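Local coordinates for protein aspartate-semialdehyde dehydrogenase (Cryptococcus neoformans var. neoformans JEC21, PDB 5CEF) that catalyses the NADPH-dependent reductive dephosphorylation of 4-phospho-L-aspartate to L-aspartate semialdehyde, the second step in making the aspartate family of amino acids, at residues Ile25-Ala30 with Gly348-Ser353; Gly162-Leu167 with Asn221-Gly226; Val251-Gly256 with Pro309-Asp314. One frame throughout, in Å; residues are numbered along the deposited sequence.

Starting at the N terminus, the chain soon enters the nucleotide-binding half, where the helix holding Ile25-Ala30 meets a partner that arrives 318 residues later: contact 1 closes the widest loop, bringing the last helix of the chain back to the first. Inside that span two shorter loops follow one another without crossing. Contact 2 closes the first, joining the helix that starts at Cys158 to helix 212-224. Contact 3 closes the second, tying the loop before strand 257-265 to the one before strand 323-330 at one end of the mixed sheet. The three are well separated, with centres 21 to 23 Å apart.

Contact 1 (Ile25-Ala30 with Gly348-Ser353); sequences IELLAA and GAATSS
Leu27 reaches across to Ala350 and Thr351 with a single methyl, CD1, and this small meeting joins the first helix of the Rossmann fold, 19-29, to the C-terminal helix 349-362. The chain thus returns, after building a second domain, to the nucleotide-binding unit in which it began. CD1 comes to 4.1 Å from the CB of Ala350, an apolar touch, and to 3.3 Å from Thr351 OG1. The same methyl is 3.9 Å from the backbone N of Thr351, in the first turn of helix 349-362. Leu27 and Thr351 meet with their side chains at about a right angle, the leucine arriving from its own helix and the threonine lying across its path. Extension of Leu27 explains the reach: CD1 stands anti to CA (chi2 171°), so this branch is carried outward while CD2 turns off to one side.

On the other helix, Thr351 keeps OG1 beside its own backbone N, with chi1 -68°. That hydroxyl is hydrogen-bonded to the carbonyl O of Arg346, and so meets the leucine methyl with a polar partner already in hand. Ala350 also touches Arg23 and Phe24, which widen the contact with helix 19-29, while Leu27 leans on Ile354 one turn further along. The side chain of Ala350 lies about 5 Å from that of Val20, which by similarity binds NADP(+), so the C-terminal helix probably flanks the cofactor site. Further out, Ser353 OG is hydrogen-bonded to Asn113 ND2. Gly348 occupies the N-cap position of the C-terminal helix, whose opening turn is secured where Ser352 N donates to Gly348 O at 3.0 Å.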
# COMPACT_ATOMS: atom_id res chain seq x y z
N ILE A 25 8.44 -14.91 24.95
CA ILE A 25 8.70 -14.25 26.20
C ILE A 25 7.50 -13.42 26.66
O ILE A 25 7.09 -13.49 27.82
CB ILE A 25 10.00 -13.44 26.11
CG1 ILE A 25 11.16 -14.40 26.25
CG2 ILE A 25 10.07 -12.35 27.18
CD1 ILE A 25 12.48 -13.86 25.73
N GLU A 26 6.94 -12.63 25.77
CA GLU A 26 5.74 -11.88 26.10
C GLU A 26 4.63 -12.79 26.64
O GLU A 26 4.02 -12.49 27.64
CB GLU A 26 5.25 -11.17 24.85
CG GLU A 26 3.97 -10.41 25.05
CD GLU A 26 3.86 -9.26 24.07
OE1 GLU A 26 3.66 -9.49 22.85
OE2 GLU A 26 3.98 -8.12 24.53
N LEU A 27 4.38 -13.90 25.96
CA LEU A 27 3.27 -14.75 26.31
C LEU A 27 3.55 -15.53 27.57
O LEU A 27 2.63 -15.79 28.34
CB LEU A 27 2.91 -15.73 25.19
CG LEU A 27 2.33 -15.06 23.94
CD1 LEU A 27 2.19 -16.06 22.80
CD2 LEU A 27 0.98 -14.39 24.22
N LEU A 28 4.78 -15.96 27.76
CA LEU A 28 5.08 -16.80 28.90
C LEU A 28 5.16 -15.96 30.18
O LEU A 28 4.87 -16.46 31.27
CB LEU A 28 6.36 -17.59 28.68
CG LEU A 28 6.23 -18.63 27.58
CD1 LEU A 28 7.60 -19.05 27.03
CD2 LEU A 28 5.48 -19.86 28.04
N ALA A 29 5.53 -14.69 30.07
CA ALA A 29 5.51 -13.81 31.24
C ALA A 29 4.08 -13.67 31.77
O ALA A 29 3.87 -13.66 32.98
CB ALA A 29 6.05 -12.45 30.88
N ALA A 30 3.10 -13.63 30.87
CA ALA A 30 1.68 -13.51 31.24
C ALA A 30 0.99 -14.85 31.57
O ALA A 30 -0.18 -14.86 31.93
CB ALA A 30 0.91 -12.82 30.11
N GLY A 348 -0.04 -17.32 16.14
CA GLY A 348 1.28 -17.43 15.57
C GLY A 348 2.06 -18.62 16.10
O GLY A 348 1.52 -19.46 16.82
N ALA A 349 3.34 -18.70 15.74
CA ALA A 349 4.21 -19.82 16.16
C ALA A 349 4.30 -19.99 17.68
O ALA A 349 4.25 -21.10 18.20
CB ALA A 349 5.62 -19.64 15.57
N ALA A 350 4.49 -18.90 18.38
CA ALA A 350 4.69 -18.98 19.79
C ALA A 350 3.36 -19.48 20.42
O ALA A 350 3.39 -20.43 21.22
CB ALA A 350 5.10 -17.63 20.36
N THR A 351 2.22 -18.87 20.05
CA THR A 351 0.94 -19.29 20.62
C THR A 351 0.68 -20.78 20.35
O THR A 351 0.22 -21.50 21.24
CB THR A 351 -0.24 -18.43 20.15
OG1 THR A 351 -0.11 -17.11 20.68
CG2 THR A 351 -1.54 -18.98 20.62
N SER A 352 0.98 -21.24 19.14
CA SER A 352 0.68 -22.62 18.82
C SER A 352 1.52 -23.53 19.65
O SER A 352 1.04 -24.53 20.16
CB SER A 352 0.92 -22.92 17.35
OG SER A 352 -0.04 -22.28 16.56
N SER A 353 2.79 -23.21 19.76
CA SER A 353 3.70 -24.05 20.53
C SER A 353 3.28 -24.12 22.00
O SER A 353 3.34 -25.19 22.62
CB SER A 353 5.14 -23.55 20.41
OG SER A 353 5.78 -24.25 19.37

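Contact 2 (Gly162-Leu167 with Asn221-Gly226); sequences GIVVPL and NKILGG
Val164 pushes one methyl, CG1, between two side chains of the facing helix: Ile223 CG2 and Leu224 CD2 each lie 3.6 Å from Val164 CG1. The torsions decide which branches do this. Val164 has CG1 anti to the backbone N (chi1 170°), which swings that methyl outward, and Ile223 answers with its own gamma methyl, similarly placed; the Ile223 side chain also touches Thr160 of helix 158-174. Leu224 lies alongside Val164, the two side chains pointing opposite ways. Against Leu167 it behaves differently, crossing at about a right angle with CD1 at 3.7 Å from Leu167 CB. The fork of Leu224 is therefore divided, CD2 serving the valine and CD1 the leucine one turn further on. CD1 is the branch anti to CA (chi2 174°), and its reach also brings it to 4.1 Å from the CD1 of Leu167.

Here helix 158-174, which opens with the predicted acyl-thioester cysteine Cys158, packs on the last turn of helix 212-224. Leu224 also touches Ala168 and Glu171, so it sits among four residues spaced like the hole of a knobs-into-holes packing. Ile163 and Leu167 also touch strand 177-186 of the mixed sheet, and Ile163 touches Ile216 of helix 212-224, linking both helices to that sheet.

Pro166, having no N-H to offer Gly162, puts a kink in helix 158-174 between Val164 and Leu167. Helix 212-224 stops just beyond Leu224, where Gly225 leaves helical geometry while its N still donates to Asn221 O at 2.9 Å. The residues around that end are well anchored: Lys222 NZ is hydrogen-bonded to the carbonyl oxygens of Arg118 and Cys123, and Asn221 OD1 receives Ile242 N.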
# COMPACT_ATOMS: atom_id res chain seq x y z
N GLY A 162 -3.81 -22.30 9.03
CA GLY A 162 -5.04 -21.64 8.52
C GLY A 162 -5.86 -22.49 7.55
O GLY A 162 -7.08 -22.32 7.43
N ILE A 163 -5.18 -23.43 6.88
CA ILE A 163 -5.85 -24.36 5.99
C ILE A 163 -6.35 -25.63 6.70
O ILE A 163 -7.52 -26.00 6.55
CB ILE A 163 -4.91 -24.74 4.85
CG1 ILE A 163 -4.72 -23.53 3.97
CG2 ILE A 163 -5.49 -25.86 4.01
CD1 ILE A 163 -3.42 -23.60 3.23
N VAL A 164 -5.50 -26.26 7.49
CA VAL A 164 -5.84 -27.55 8.05
C VAL A 164 -6.91 -27.52 9.12
O VAL A 164 -7.62 -28.52 9.32
CB VAL A 164 -4.57 -28.14 8.64
CG1 VAL A 164 -4.93 -29.34 9.43
CG2 VAL A 164 -3.64 -28.52 7.50
N VAL A 165 -7.06 -26.40 9.80
CA VAL A 165 -8.10 -26.30 10.79
C VAL A 165 -9.46 -26.47 10.11
O VAL A 165 -10.22 -27.33 10.52
CB VAL A 165 -8.02 -25.03 11.64
CG1 VAL A 165 -9.29 -24.84 12.42
CG2 VAL A 165 -6.82 -25.11 12.56
N PRO A 166 -9.75 -25.70 9.06
CA PRO A 166 -11.02 -25.94 8.39
C PRO A 166 -11.14 -27.34 7.83
O PRO A 166 -12.22 -27.95 7.90
CB PRO A 166 -11.03 -24.91 7.27
CG PRO A 166 -10.29 -23.77 7.85
CD PRO A 166 -9.20 -24.39 8.68
N LEU A 167 -10.04 -27.87 7.30
CA LEU A 167 -10.08 -29.24 6.76
C LEU A 167 -10.45 -30.27 7.82
O LEU A 167 -11.22 -31.19 7.57
CB LEU A 167 -8.76 -29.62 6.10
CG LEU A 167 -8.39 -28.78 4.85
CD1 LEU A 167 -7.12 -29.36 4.24
CD2 LEU A 167 -9.47 -28.63 3.79
N ASN A 221 -1.24 -34.25 5.20
CA ASN A 221 -1.56 -35.68 5.37
C ASN A 221 -1.05 -36.25 6.67
O ASN A 221 -1.75 -37.00 7.37
CB ASN A 221 -1.08 -36.50 4.19
CG ASN A 221 -2.11 -36.54 3.05
OD1 ASN A 221 -3.29 -36.86 3.25
ND2 ASN A 221 -1.68 -36.27 1.87
N LYS A 222 0.12 -35.79 7.09
CA LYS A 222 0.56 -36.10 8.44
C LYS A 222 -0.39 -35.57 9.53
O LYS A 222 -0.80 -36.31 10.42
CB LYS A 222 1.96 -35.55 8.69
CG LYS A 222 2.51 -36.05 10.01
CD LYS A 222 4.01 -35.96 10.07
CE LYS A 222 4.52 -36.37 11.44
NZ LYS A 222 6.00 -36.24 11.59
N ILE A 223 -0.74 -34.29 9.43
CA ILE A 223 -1.56 -33.64 10.46
C ILE A 223 -3.00 -34.15 10.52
O ILE A 223 -3.57 -34.26 11.61
CB ILE A 223 -1.59 -32.09 10.26
CG1 ILE A 223 -0.19 -31.54 10.47
CG2 ILE A 223 -2.57 -31.39 11.18
CD1 ILE A 223 0.02 -30.17 9.87
N LEU A 224 -3.61 -34.39 9.38
CA LEU A 224 -5.00 -34.87 9.37
C LEU A 224 -5.08 -36.38 9.46
O LEU A 224 -6.12 -36.91 9.74
CB LEU A 224 -5.71 -34.41 8.13
CG LEU A 224 -5.91 -32.91 8.07
CD1 LEU A 224 -6.50 -32.51 6.73
CD2 LEU A 224 -6.80 -32.42 9.21
N GLY A 225 -3.96 -37.06 9.25
CA GLY A 225 -3.87 -38.49 9.50
C GLY A 225 -3.91 -38.83 10.99
O GLY A 225 -4.24 -37.99 11.86
N GLY A 226 -3.61 -40.10 11.26
CA GLY A 226 -3.62 -40.65 12.61
C GLY A 226 -2.29 -41.29 13.00
O GLY A 226 -1.31 -41.25 12.24

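Contact 3 (Val251-Gly256 with Pro309-Asp314); sequences VPVIDG and PQPRLD
The ring of Pro311 turns its CB and CG corners toward the chain at Val253-Gly256, joining two loops at one end of the mixed beta-sheet of the dimerisation domain. The meeting is one of ring against backbone more than of side chain against side chain. CB lies 3.6 Å from the carbonyl O of Asp255 and 3.9 Å from Gly256 CA, while CG comes to 4.3 Å from Val253 CG1. Val253 offers that methyl because CG1 is anti to the backbone N (chi1 175°). Gly256, having no side chain, lets the proline lie directly against its backbone, and its positive phi of 109° is readily adopted by glycine.

Asp255 lends its carbonyl to the contact, but its carboxylate turns away and is hydrogen-bonded through OD1 to Ser189 OG. Gly256 N donates to OD1 of Asn344, a residue that by similarity binds NADP(+), and the next residue is His257, the predicted proton acceptor; the contact therefore lies next to the probable active site.

Neighbouring subunits complete the setting. Arg312, whose side-chain end leads away from Val251-Gly256, donates its backbone N to Asn204 OD1 of the second subunit and its NH2 to Leu199 O of that subunit, and Ile254 packs on Arg312 of a fourth. The turn presenting Pro311 is pinned from within its own loop: Asp314 N bonds Gln310 O, and Gln310 N returns a 2.8 Å bond to Asp314 OD2, nearly straight at 166° and received on the anti lone pair.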
# COMPACT_ATOMS: atom_id res chain seq x y z
N VAL A 251 1.27 -11.01 -0.36
CA VAL A 251 0.53 -9.81 -0.75
C VAL A 251 0.89 -8.69 0.22
O VAL A 251 1.42 -8.94 1.29
CB VAL A 251 -0.98 -10.05 -0.72
CG1 VAL A 251 -1.39 -10.99 -1.83
CG2 VAL A 251 -1.44 -10.60 0.63
N PRO A 252 0.66 -7.44 -0.18
CA PRO A 252 1.00 -6.31 0.67
C PRO A 252 -0.04 -6.03 1.75
O PRO A 252 -0.76 -4.99 1.71
CB PRO A 252 1.10 -5.16 -0.30
CG PRO A 252 0.38 -5.58 -1.53
CD PRO A 252 0.03 -7.01 -1.43
N VAL A 253 -0.04 -6.91 2.74
CA VAL A 253 -0.93 -6.84 3.87
C VAL A 253 -0.11 -7.16 5.11
O VAL A 253 0.74 -8.05 5.10
CB VAL A 253 -2.03 -7.88 3.70
CG1 VAL A 253 -2.93 -7.92 4.92
CG2 VAL A 253 -2.82 -7.59 2.43
N ILE A 254 -0.33 -6.44 6.18
CA ILE A 254 0.47 -6.60 7.37
C ILE A 254 0.15 -7.88 8.12
O ILE A 254 1.07 -8.68 8.39
CB ILE A 254 0.26 -5.42 8.30
CG1 ILE A 254 1.00 -4.25 7.75
CG2 ILE A 254 0.81 -5.67 9.69
CD1 ILE A 254 0.47 -2.92 8.27
N ASP A 255 -1.14 -8.10 8.42
CA ASP A 255 -1.55 -9.27 9.19
C ASP A 255 -2.71 -9.98 8.54
O ASP A 255 -3.58 -9.32 7.99
CB ASP A 255 -2.03 -8.86 10.54
CG ASP A 255 -0.93 -8.27 11.40
OD1 ASP A 255 0.19 -8.84 11.42
OD2 ASP A 255 -1.21 -7.31 12.15
N GLY A 256 -2.74 -11.30 8.62
CA GLY A 256 -3.87 -12.07 8.10
C GLY A 256 -3.52 -12.87 6.85
O GLY A 256 -3.28 -12.30 5.81
N PRO A 309 -14.39 -13.58 4.83
CA PRO A 309 -13.57 -12.71 5.65
C PRO A 309 -12.64 -11.84 4.87
O PRO A 309 -12.34 -12.16 3.73
CB PRO A 309 -12.76 -13.70 6.47
CG PRO A 309 -12.64 -14.87 5.60
CD PRO A 309 -14.00 -14.97 4.99
N GLN A 310 -12.19 -10.76 5.51
CA GLN A 310 -11.15 -9.89 4.99
C GLN A 310 -10.13 -9.71 6.09
O GLN A 310 -10.50 -9.43 7.22
CB GLN A 310 -11.72 -8.52 4.66
CG GLN A 310 -12.63 -8.52 3.47
CD GLN A 310 -13.28 -7.18 3.23
OE1 GLN A 310 -12.73 -6.14 3.57
NE2 GLN A 310 -14.44 -7.20 2.66
N PRO A 311 -8.83 -9.86 5.78
CA PRO A 311 -7.79 -9.87 6.84
C PRO A 311 -7.74 -8.61 7.69
O PRO A 311 -7.52 -8.69 8.88
CB PRO A 311 -6.50 -10.04 6.06
CG PRO A 311 -6.84 -9.69 4.65
CD PRO A 311 -8.26 -10.13 4.46
N ARG A 312 -7.99 -7.46 7.10
CA ARG A 312 -7.96 -6.20 7.86
C ARG A 312 -9.19 -6.00 8.71
O ARG A 312 -9.10 -5.41 9.75
CB ARG A 312 -7.80 -4.98 6.94
CG ARG A 312 -7.46 -3.74 7.75
CD ARG A 312 -7.10 -2.50 6.93
NE ARG A 312 -8.19 -1.92 6.16
CZ ARG A 312 -9.23 -1.29 6.69
NH1 ARG A 312 -9.33 -1.15 8.02
NH2 ARG A 312 -10.17 -0.79 5.90
N LEU A 313 -10.32 -6.51 8.28
CA LEU A 313 -11.54 -6.36 9.05
C LEU A 313 -11.74 -7.43 10.13
O LEU A 313 -12.24 -7.13 11.21
CB LEU A 313 -12.74 -6.39 8.13
CG LEU A 313 -13.26 -5.13 7.44
CD1 LEU A 313 -12.14 -4.21 7.07
CD2 LEU A 313 -14.18 -5.45 6.27
N ASP A 314 -11.28 -8.65 9.88
CA ASP A 314 -11.62 -9.79 10.71
C ASP A 314 -10.46 -10.30 11.55
O ASP A 314 -10.32 -11.48 11.81
CB ASP A 314 -12.25 -10.88 9.84
CG ASP A 314 -13.53 -10.40 9.16
OD1 ASP A 314 -14.43 -9.99 9.92
OD2 ASP A 314 -13.65 -10.42 7.92